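Local coordinates for protein phosphoserine phosphatase (PDB 6HYY) that hydrolyses L-3-phosphoserine to serine and phosphate as a magnesium-dependent phosphatase of the haloacid dehalogenase-like family, at residues R45-G49 with G50-F54; H114-K118 with L119-A123; Q199-K202 with D203-W207. One frame throughout, in Å; residues are numbered along the deposited sequence.

Interaction 1. Residues R45-G49 with G50-F54; sequences RRAMG and GAVPF. With PO4 (phosphate ion), chain C.
Methyl CG1 of Val52 lies over one face of the Arg46 guanidinium, toward the rim of the group and 3.7 Å from Arg46 NH1. The chain between them is a tight reversal joining helix 37-46 to helix 54-65, in the helical cap that haloacid dehalogenase-like phosphatases of this kind insert after their first core strand. Arg46 carries CG anti to its own N (chi1 -179°) and stays extended as far as NE, which takes the cation out past the end of the helix to cross the valine side chain at about a right angle. The other valine methyl, CG2, stands between N and C of its own backbone and packs 3.6 Å from Ala47 CA, with the Ala47 methyl also against it. Both Ala47 and Val52 rest on Ala57 of helix 54-65, so the apolar patch continues into the next helix.

From Met48 to Ala51 the backbone makes a type II' beta turn. Gly49 takes a positive phi there, and a CB on it would collide with Gly50 N. The turn's own bond, Ala51 N to Met48 O, is weak at 3.4 Å, while Ala51 CB leans back to within 3.2 Å of Met48 O. A water ties the two limbs of the loop more firmly, donating to Ala47 O at 2.7 Å and to Val52 O at 2.6 Å; it also lies in the ring plane at the edge of Phe54. A phosphate ion sits at the turn and is bonded as well to Thr178 of the core, so it bridges cap and core. Met48 CG packs beside phosphate O3, and the Gly49 amide N donates to phosphate O4 across 2.8 Å at 148°.

Interaction 2. Residues H114-K118 with L119-A123; sequences HVASK and LNIPA
Val115 turns CG1 away from its own N (chi1 171°) and Leu119 sets CG opposite its carbonyl carbon (chi1 -61°), which lays the two side chains alongside each other, pointing the same way, with Val115 CG1 meeting Leu119 CD1 at 4.0 Å. The leucine also bends over the backbone, Leu119 CG standing 3.6 Å from Val115 O. Cut back to an alanine here, the side chain would probably open a gap beside Val115 CG1 and leave Val21 of helix 17-21 without its leucine neighbour.

Behind this pair, Ala116 O is gripped by two amides that come from opposite faces of its carbonyl plane. Leu119 N donates to Ala116 O over 2.9 Å, well above one face; Ile121 N reaches Ala116 O from the other face over 3.0 Å and is straighter at its hydrogen (160°). Leu119 N makes a further, weak bond to Val115 O. The chain is thus turned off the end of helix 109-116, the helix of the beta-alpha-beta crossover from strand 100-105 to strand 126-133 of the Rossmann-like core. Asn120, with a positive phi, makes the sharp step between the two donors, and its O accepts from Gln95 of helix 87-96.

After that step Ile121 swings back to the helix: Ile121 CB packs 3.9 Å from Ala116 CB, and Ile121 O comes within 3.3 Å of Ala116 CB. Ala116 and Ile121 both press on Leu103, the isoleucine reaching Val101 as well, while Val115 meets Leu103, Leu83 and Ile22.

Interaction 3. Residues Q199-K202 with D203-W207; sequences QQVK and DNAKW
Gln199 and Asp203, one helical turn apart, bring an amide and a carboxylate together on the outer side of helix 199-204. The glutamine starts out with CG anti to N, then bends at chi2 (63°), and this kink turns its amide toward the aspartate. Gln199 NE2 donates to Asp203 OD1 at 2.5 Å, a very short distance whose exact value is doubtful, with the two flat groups 62° apart. The backbone bond Asp203 N to Gln199 O, 2.8 Å long, runs beside it, so the pair is joined through main chain and side chain alike.

Asn204 turns its side chain back along the helix, CG anti to its own carbonyl carbon (chi1 -69°). Asn204 ND2 then reaches Gln200 O at 2.9 Å with an almost straight N-H, in the carbonyl plane on a lone pair. The acceptor also lies close to the plane of the asparagine amide, while the backbone Asn204 N gives the same oxygen only a weak bond. Val201 O takes two amides: Asn204 N from above the carbonyl plane at 3.2 Å, and Ala205 N nearly along the C=O axis at 2.9 Å. Ala205 CB points back to within 3.2 Å of Val201 O.

Helix 199-204 is the middle of a beta-alpha-beta unit between strands 188-192 and 207-209. Val201 and Ala205 lie against Phe189, Val201 and Lys202 touch Tyr208, and Trp207 pairs its backbone with Gly191 while its indole packs on helix 2-8.

How the interactions relate
Along the chain the three contacts come in series, none nested in or crossing another. Interaction 1 closes the loop between helices 37-46 and 54-65. Interaction 2 follows at the end of helix 109-116, where the chain turns toward strand 126-133. Interaction 3 lies along helix 199-204, just before the chain enters strand 207-209, an outermost strand of the sheet. The centre of interaction 2 lies across the middle of the chain from both others, about 27 Å from that of interaction 1 and 28 Å from that of interaction 3. Interactions 1 and 3 approach to about 6 Å between nearest atoms without touching, a cap loop facing the core.

Interaction 1. Residues R45-G49 with G50-F54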
ATOM      1  N   ARG A  45     -14.911  -1.683  -1.215  1.00 38.47           N
ATOM      2  CA  ARG A  45     -15.416  -1.794   0.150  1.00 40.06           C
ATOM      3  C   ARG A  45     -15.827  -3.225   0.462  1.00 39.63           C
ATOM      4  O   ARG A  45     -15.592  -3.724   1.569  1.00 41.54           O
ATOM      5  CB  ARG A  45     -16.601  -0.852   0.347  1.00 41.93           C
ATOM      6  CG  ARG A  45     -16.222   0.612   0.482  1.00 45.70           C
ATOM      7  CD  ARG A  45     -17.348   1.404   1.136  1.00 43.25           C
ATOM      8  NE  ARG A  45     -18.415   1.724   0.189  1.00 41.57           N
ATOM      9  CZ  ARG A  45     -18.309   2.612  -0.794  1.00 45.13           C
ATOM     10  NH1 ARG A  45     -17.183   3.296  -0.972  1.00 44.65           N
ATOM     11  NH2 ARG A  45     -19.341   2.825  -1.599  1.00 52.17           N
ATOM     12  N   ARG A  46     -16.436  -3.900  -0.516  1.00 39.74           N
ATOM     13  CA  ARG A  46     -16.905  -5.270  -0.338  1.00 39.46           C
ATOM     14  C   ARG A  46     -15.762  -6.233  -0.037  1.00 42.17           C
ATOM     15  O   ARG A  46     -15.946  -7.202   0.710  1.00 43.05           O
ATOM     16  CB  ARG A  46     -17.660  -5.693  -1.601  1.00 41.92           C
ATOM     17  CG  ARG A  46     -18.263  -7.084  -1.605  1.00 46.58           C
ATOM     18  CD  ARG A  46     -19.026  -7.291  -2.912  1.00 48.09           C
ATOM     19  NE  ARG A  46     -19.462  -8.670  -3.105  1.00 50.56           N
ATOM     20  CZ  ARG A  46     -18.710  -9.625  -3.645  1.00 53.15           C
ATOM     21  NH1 ARG A  46     -17.473  -9.358  -4.042  1.00 45.64           N
ATOM     22  NH2 ARG A  46     -19.200 -10.851  -3.786  1.00 54.20           N
ATOM     23  N   ALA A  47     -14.580  -5.984  -0.593  1.00 41.51           N
ATOM     24  CA  ALA A  47     -13.454  -6.897  -0.448  1.00 42.63           C
ATOM     25  C   ALA A  47     -12.626  -6.643   0.807  1.00 46.42           C
ATOM     26  O   ALA A  47     -11.684  -7.400   1.066  1.00 46.08           O
ATOM     27  CB  ALA A  47     -12.552  -6.818  -1.686  1.00 42.19           C
ATOM     28  N   MET A  48     -12.956  -5.615   1.588  1.00 44.08           N
ATOM     29  CA  MET A  48     -12.156  -5.262   2.755  1.00 45.53           C
ATOM     30  C   MET A  48     -12.022  -6.442   3.712  1.00 49.22           C
ATOM     31  O   MET A  48     -12.956  -7.230   3.892  1.00 47.63           O
ATOM     32  CB  MET A  48     -12.777  -4.068   3.478  1.00 45.33           C
ATOM     33  CG  MET A  48     -12.407  -2.736   2.869  1.00 45.21           C
ATOM     34  SD  MET A  48     -13.394  -1.386   3.540  1.00 44.52           S
ATOM     35  CE  MET A  48     -13.282  -1.670   5.301  1.00 40.81           C
ATOM     36  N   GLY A  49     -10.844  -6.558   4.329  1.00 43.27           N
ATOM     37  CA  GLY A  49     -10.542  -7.714   5.136  1.00 44.70           C
ATOM     38  C   GLY A  49     -10.458  -8.952   4.255  1.00 52.71           C
ATOM     39  O   GLY A  49     -10.215  -8.884   3.047  1.00 56.26           O
ATOM     40  N   GLY A  50     -10.676 -10.103   4.880  1.00 57.12           N
ATOM     41  CA  GLY A  50     -10.714 -11.338   4.121  1.00 59.02           C
ATOM     42  C   GLY A  50     -12.099 -11.659   3.598  1.00 56.18           C
ATOM     43  O   GLY A  50     -12.378 -12.811   3.250  1.00 57.12           O
ATOM     44  N   ALA A  51     -12.962 -10.640   3.519  1.00 52.71           N
ATOM     45  CA  ALA A  51     -14.389 -10.858   3.286  1.00 49.83           C
ATOM     46  C   ALA A  51     -14.635 -11.719   2.054  1.00 52.36           C
ATOM     47  O   ALA A  51     -15.286 -12.765   2.132  1.00 56.63           O
ATOM     48  CB  ALA A  51     -15.112  -9.514   3.165  1.00 51.27           C
ATOM     49  N   VAL A  52     -14.120 -11.293   0.904  1.00 53.04           N
ATOM     50  CA  VAL A  52     -14.190 -12.093  -0.318  1.00 52.65           C
ATOM     51  C   VAL A  52     -12.764 -12.374  -0.780  1.00 48.87           C
ATOM     52  O   VAL A  52     -11.854 -11.591  -0.468  1.00 47.65           O
ATOM     53  CB  VAL A  52     -15.022 -11.391  -1.406  1.00 52.56           C
ATOM     54  CG1 VAL A  52     -16.423 -11.084  -0.890  1.00 54.05           C
ATOM     55  CG2 VAL A  52     -14.331 -10.122  -1.879  1.00 49.77           C
ATOM     56  N   PRO A  53     -12.515 -13.475  -1.493  1.00 48.31           N
ATOM     57  CA  PRO A  53     -11.149 -13.765  -1.953  1.00 42.78           C
ATOM     58  C   PRO A  53     -10.626 -12.645  -2.837  1.00 42.81           C
ATOM     59  O   PRO A  53     -11.314 -12.177  -3.747  1.00 41.90           O
ATOM     60  CB  PRO A  53     -11.307 -15.078  -2.729  1.00 46.25           C
ATOM     61  CG  PRO A  53     -12.562 -15.693  -2.188  1.00 46.75           C
ATOM     62  CD  PRO A  53     -13.462 -14.543  -1.862  1.00 50.08           C
ATOM     63  N   PHE A  54      -9.389 -12.214  -2.562  1.00 40.05           N
ATOM     64  CA  PHE A  54      -8.892 -10.991  -3.184  1.00 38.92           C
ATOM     65  C   PHE A  54      -8.722 -11.146  -4.690  1.00 34.76           C
ATOM     66  O   PHE A  54      -9.064 -10.230  -5.448  1.00 36.48           O
ATOM     67  CB  PHE A  54      -7.569 -10.553  -2.550  1.00 38.49           C
ATOM     68  CG  PHE A  54      -7.075  -9.237  -3.072  1.00 39.64           C
ATOM     69  CD1 PHE A  54      -7.674  -8.053  -2.665  1.00 41.42           C
ATOM     70  CD2 PHE A  54      -6.041  -9.181  -3.996  1.00 36.84           C
ATOM     71  CE1 PHE A  54      -7.238  -6.836  -3.152  1.00 41.10           C
ATOM     72  CE2 PHE A  54      -5.601  -7.963  -4.488  1.00 36.91           C
ATOM     73  CZ  PHE A  54      -6.202  -6.794  -4.066  1.00 38.41           C
TER
HETATM   74  P   PO4 C 301      -8.271  -3.783   3.812  1.00 30.54           P
HETATM   75  O1  PO4 C 301      -7.704  -2.895   2.734  1.00 45.01           O
HETATM   76  O2  PO4 C 301      -7.212  -4.086   4.833  1.00 33.74           O
HETATM   77  O3  PO4 C 301      -9.447  -3.092   4.464  1.00 44.76           O
HETATM   78  O4  PO4 C 301      -8.785  -5.065   3.197  1.00 49.05           O
HETATM   79  O   HOH W   1     -10.635  -9.345  -0.491  1.00 44.35           O

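Interaction 2. Residues H114-K118 with L119-A123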
ATOM      1  N   HIS A 114       5.165   5.244  -9.478  1.00 26.81           N
ATOM      2  CA  HIS A 114       5.088   6.701  -9.492  1.00 29.07           C
ATOM      3  C   HIS A 114       5.133   7.262  -8.071  1.00 25.11           C
ATOM      4  O   HIS A 114       5.883   8.200  -7.781  1.00 26.54           O
ATOM      5  CB  HIS A 114       3.811   7.132 -10.221  1.00 30.53           C
ATOM      6  CG  HIS A 114       3.464   8.579 -10.047  1.00 34.11           C
ATOM      7  ND1 HIS A 114       4.059   9.583 -10.782  1.00 35.68           N
ATOM      8  CD2 HIS A 114       2.580   9.188  -9.221  1.00 36.41           C
ATOM      9  CE1 HIS A 114       3.558  10.749 -10.414  1.00 36.37           C
ATOM     10  NE2 HIS A 114       2.662  10.536  -9.466  1.00 38.99           N
ATOM     11  N   VAL A 115       4.361   6.661  -7.159  1.00 23.22           N
ATOM     12  CA  VAL A 115       4.372   7.085  -5.761  1.00 23.78           C
ATOM     13  C   VAL A 115       5.757   6.878  -5.154  1.00 22.88           C
ATOM     14  O   VAL A 115       6.298   7.767  -4.490  1.00 23.59           O
ATOM     15  CB  VAL A 115       3.284   6.327  -4.977  1.00 23.31           C
ATOM     16  CG1 VAL A 115       3.401   6.572  -3.485  1.00 21.87           C
ATOM     17  CG2 VAL A 115       1.913   6.717  -5.473  1.00 25.15           C
ATOM     18  N   ALA A 116       6.352   5.696  -5.373  1.00 22.62           N
ATOM     19  CA  ALA A 116       7.689   5.421  -4.845  1.00 22.74           C
ATOM     20  C   ALA A 116       8.717   6.413  -5.374  1.00 26.93           C
ATOM     21  O   ALA A 116       9.578   6.895  -4.621  1.00 22.60           O
ATOM     22  CB  ALA A 116       8.102   3.997  -5.201  1.00 20.83           C
ATOM     23  N   SER A 117       8.630   6.726  -6.669  1.00 26.31           N
ATOM     24  CA  SER A 117       9.346   7.809  -7.320  1.00 32.56           C
ATOM     25  C   SER A 117       8.635   9.138  -7.151  1.00 36.99           C
ATOM     26  O   SER A 117       8.441   9.896  -8.098  1.00 48.87           O
ATOM     27  CB  SER A 117       9.535   7.479  -8.785  1.00 31.82           C
ATOM     28  OG  SER A 117      10.311   8.489  -9.390  1.00 41.45           O
ATOM     29  N   LYS A 118       8.120   9.369  -5.952  1.00 27.81           N
ATOM     30  CA  LYS A 118       8.065  10.675  -5.338  1.00 26.84           C
ATOM     31  C   LYS A 118       8.732  10.646  -3.980  1.00 29.76           C
ATOM     32  O   LYS A 118       9.132  11.703  -3.482  1.00 31.18           O
ATOM     33  CB  LYS A 118       6.607  11.180  -5.201  1.00 26.28           C
ATOM     34  CG  LYS A 118       6.113  11.910  -6.457  1.00 33.95           C
ATOM     35  CD  LYS A 118       4.590  12.038  -6.565  1.00 35.93           C
ATOM     36  CE  LYS A 118       4.040  13.043  -5.572  1.00 38.50           C
ATOM     37  NZ  LYS A 118       2.568  13.290  -5.758  1.00 38.90           N
ATOM     38  N   LEU A 119       8.934   9.455  -3.409  1.00 20.64           N
ATOM     39  CA  LEU A 119       9.448   9.257  -2.054  1.00 22.52           C
ATOM     40  C   LEU A 119      10.876   8.722  -2.032  1.00 23.31           C
ATOM     41  O   LEU A 119      11.351   8.282  -0.970  1.00 22.43           O
ATOM     42  CB  LEU A 119       8.547   8.282  -1.283  1.00 20.23           C
ATOM     43  CG  LEU A 119       7.098   8.741  -1.114  1.00 19.30           C
ATOM     44  CD1 LEU A 119       6.203   7.545  -0.754  1.00 19.37           C
ATOM     45  CD2 LEU A 119       7.002   9.811  -0.041  1.00 19.69           C
ATOM     46  N   ASN A 120      11.548   8.704  -3.183  1.00 21.81           N
ATOM     47  CA  ASN A 120      12.910   8.169  -3.308  1.00 22.68           C
ATOM     48  C   ASN A 120      13.011   6.719  -2.864  1.00 23.69           C
ATOM     49  O   ASN A 120      14.064   6.283  -2.385  1.00 26.51           O
ATOM     50  CB  ASN A 120      13.899   9.015  -2.531  1.00 25.94           C
ATOM     51  CG  ASN A 120      13.820  10.432  -2.932  1.00 32.47           C
ATOM     52  OD1 ASN A 120      13.222  11.247  -2.241  1.00 32.47           O
ATOM     53  ND2 ASN A 120      14.376  10.734  -4.095  1.00 32.42           N
ATOM     54  N   ILE A 121      11.931   5.973  -3.043  1.00 21.61           N
ATOM     55  CA  ILE A 121      11.906   4.541  -2.768  1.00 21.82           C
ATOM     56  C   ILE A 121      12.194   3.817  -4.078  1.00 23.42           C
ATOM     57  O   ILE A 121      11.439   3.997  -5.051  1.00 24.35           O
ATOM     58  CB  ILE A 121      10.552   4.121  -2.187  1.00 19.23           C
ATOM     59  CG1 ILE A 121      10.326   4.799  -0.827  1.00 19.59           C
ATOM     60  CG2 ILE A 121      10.461   2.579  -2.066  1.00 20.19           C
ATOM     61  CD1 ILE A 121       8.896   4.627  -0.286  1.00 19.85           C
ATOM     62  N   PRO A 122      13.241   3.004  -4.149  1.00 24.48           N
ATOM     63  CA  PRO A 122      13.566   2.334  -5.410  1.00 26.80           C
ATOM     64  C   PRO A 122      12.488   1.349  -5.818  1.00 26.87           C
ATOM     65  O   PRO A 122      11.792   0.760  -4.984  1.00 23.74           O
ATOM     66  CB  PRO A 122      14.887   1.612  -5.099  1.00 28.69           C
ATOM     67  CG  PRO A 122      14.932   1.505  -3.631  1.00 28.63           C
ATOM     68  CD  PRO A 122      14.206   2.704  -3.081  1.00 27.01           C
ATOM     69  N   ALA A 123      12.362   1.159  -7.133  1.00 25.97           N
ATOM     70  CA  ALA A 123      11.381   0.219  -7.658  1.00 26.48           C
ATOM     71  C   ALA A 123      11.591  -1.203  -7.147  1.00 27.41           C
ATOM     72  O   ALA A 123      10.623  -1.969  -7.091  1.00 27.33           O
ATOM     73  CB  ALA A 123      11.404   0.233  -9.187  1.00 34.62           C
TER

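Interaction 3. Residues Q199-K202 with D203-W207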
ATOM      1  N   GLN A 199     -12.395   1.443  12.366  1.00 24.06           N
ATOM      2  CA  GLN A 199     -12.524   1.307  13.813  1.00 22.15           C
ATOM      3  C   GLN A 199     -12.091  -0.061  14.313  1.00 24.99           C
ATOM      4  O   GLN A 199     -11.549  -0.165  15.417  1.00 27.94           O
ATOM      5  CB  GLN A 199     -13.972   1.598  14.238  1.00 27.57           C
ATOM      6  CG  GLN A 199     -14.157   1.738  15.754  1.00 33.65           C
ATOM      7  CD  GLN A 199     -13.391   2.920  16.343  1.00 37.39           C
ATOM      8  OE1 GLN A 199     -13.254   3.971  15.710  1.00 37.27           O
ATOM      9  NE2 GLN A 199     -12.883   2.749  17.561  1.00 45.34           N
ATOM     10  N   GLN A 200     -12.285  -1.114  13.526  1.00 22.88           N
ATOM     11  CA  GLN A 200     -11.865  -2.415  14.032  1.00 27.90           C
ATOM     12  C   GLN A 200     -10.348  -2.493  14.152  1.00 30.40           C
ATOM     13  O   GLN A 200      -9.834  -3.188  15.039  1.00 30.80           O
ATOM     14  CB  GLN A 200     -12.447  -3.531  13.170  1.00 30.68           C
ATOM     15  CG  GLN A 200     -11.697  -3.895  11.916  1.00 38.82           C
ATOM     16  CD  GLN A 200     -12.298  -5.124  11.247  1.00 42.91           C
ATOM     17  OE1 GLN A 200     -13.100  -5.853  11.855  1.00 41.09           O
ATOM     18  NE2 GLN A 200     -11.935  -5.350   9.990  1.00 40.34           N
ATOM     19  N   VAL A 201      -9.618  -1.748  13.321  1.00 22.23           N
ATOM     20  CA  VAL A 201      -8.164  -1.680  13.490  1.00 23.76           C
ATOM     21  C   VAL A 201      -7.807  -0.820  14.697  1.00 28.20           C
ATOM     22  O   VAL A 201      -6.965  -1.200  15.522  1.00 32.40           O
ATOM     23  CB  VAL A 201      -7.487  -1.167  12.204  1.00 27.72           C
ATOM     24  CG1 VAL A 201      -5.970  -1.073  12.391  1.00 25.87           C
ATOM     25  CG2 VAL A 201      -7.820  -2.069  11.033  1.00 26.70           C
ATOM     26  N   LYS A 202      -8.446   0.345  14.826  1.00 25.04           N
ATOM     27  CA  LYS A 202      -8.183   1.230  15.954  1.00 23.93           C
ATOM     28  C   LYS A 202      -8.482   0.547  17.285  1.00 31.95           C
ATOM     29  O   LYS A 202      -7.761   0.742  18.267  1.00 32.61           O
ATOM     30  CB  LYS A 202      -9.009   2.511  15.806  1.00 26.52           C
ATOM     31  CG  LYS A 202      -8.809   3.514  16.930  1.00 32.14           C
ATOM     32  CD  LYS A 202      -9.553   4.810  16.674  1.00 35.52           C
ATOM     33  CE  LYS A 202      -9.476   5.723  17.890  1.00 43.41           C
ATOM     34  NZ  LYS A 202     -10.480   6.828  17.841  1.00 48.32           N
ATOM     35  N   ASP A 203      -9.538  -0.268  17.335  1.00 28.16           N
ATOM     36  CA  ASP A 203      -9.917  -0.893  18.596  1.00 32.86           C
ATOM     37  C   ASP A 203      -8.986  -2.027  19.005  1.00 36.50           C
ATOM     38  O   ASP A 203      -8.907  -2.343  20.198  1.00 39.41           O
ATOM     39  CB  ASP A 203     -11.348  -1.431  18.513  1.00 28.97           C
ATOM     40  CG  ASP A 203     -12.392  -0.340  18.542  1.00 34.29           C
ATOM     41  OD1 ASP A 203     -12.068   0.823  18.868  1.00 36.90           O
ATOM     42  OD2 ASP A 203     -13.565  -0.650  18.237  1.00 37.70           O
ATOM     43  N   ASN A 204      -8.288  -2.658  18.060  1.00 28.30           N
ATOM     44  CA  ASN A 204      -7.545  -3.873  18.365  1.00 32.27           C
ATOM     45  C   ASN A 204      -6.040  -3.775  18.173  1.00 33.58           C
ATOM     46  O   ASN A 204      -5.320  -4.673  18.626  1.00 35.90           O
ATOM     47  CB  ASN A 204      -8.077  -5.039  17.525  1.00 35.06           C
ATOM     48  CG  ASN A 204      -9.462  -5.455  17.948  1.00 38.77           C
ATOM     49  OD1 ASN A 204      -9.620  -6.265  18.859  1.00 42.97           O
ATOM     50  ND2 ASN A 204     -10.479  -4.880  17.312  1.00 38.56           N
ATOM     51  N   ALA A 205      -5.541  -2.742  17.515  1.00 27.41           N
ATOM     52  CA  ALA A 205      -4.108  -2.601  17.312  1.00 26.70           C
ATOM     53  C   ALA A 205      -3.433  -2.107  18.587  1.00 27.80           C
ATOM     54  O   ALA A 205      -3.937  -1.211  19.268  1.00 31.88           O
ATOM     55  CB  ALA A 205      -3.825  -1.632  16.161  1.00 28.94           C
ATOM     56  N   LYS A 206      -2.275  -2.694  18.908  1.00 28.51           N
ATOM     57  CA  LYS A 206      -1.507  -2.182  20.039  1.00 32.50           C
ATOM     58  C   LYS A 206      -1.070  -0.749  19.785  1.00 31.47           C
ATOM     59  O   LYS A 206      -1.143   0.102  20.678  1.00 33.31           O
ATOM     60  CB  LYS A 206      -0.291  -3.071  20.307  1.00 31.96           C
ATOM     61  CG  LYS A 206      -0.608  -4.546  20.519  1.00 43.52           C
ATOM     62  CD  LYS A 206       0.670  -5.384  20.521  1.00 48.88           C
ATOM     63  CE  LYS A 206       0.376  -6.861  20.740  1.00 49.68           C
ATOM     64  NZ  LYS A 206      -0.717  -7.350  19.852  1.00 52.00           N
ATOM     65  N   TRP A 207      -0.660  -0.456  18.556  1.00 27.10           N
ATOM     66  CA  TRP A 207      -0.130   0.843  18.173  1.00 25.53           C
ATOM     67  C   TRP A 207      -1.012   1.423  17.082  1.00 23.78           C
ATOM     68  O   TRP A 207      -1.331   0.731  16.113  1.00 24.54           O
ATOM     69  CB  TRP A 207       1.313   0.725  17.667  1.00 27.58           C
ATOM     70  CG  TRP A 207       2.203  -0.084  18.557  1.00 28.53           C
ATOM     71  CD1 TRP A 207       2.630  -1.365  18.351  1.00 30.95           C
ATOM     72  CD2 TRP A 207       2.779   0.338  19.795  1.00 32.77           C
ATOM     73  NE1 TRP A 207       3.448  -1.764  19.385  1.00 36.07           N
ATOM     74  CE2 TRP A 207       3.551  -0.737  20.286  1.00 35.75           C
ATOM     75  CE3 TRP A 207       2.712   1.517  20.540  1.00 34.29           C
ATOM     76  CZ2 TRP A 207       4.253  -0.664  21.488  1.00 37.21           C
ATOM     77  CZ3 TRP A 207       3.416   1.587  21.735  1.00 40.02           C
ATOM     78  CH2 TRP A 207       4.171   0.504  22.194  1.00 40.56           C
TER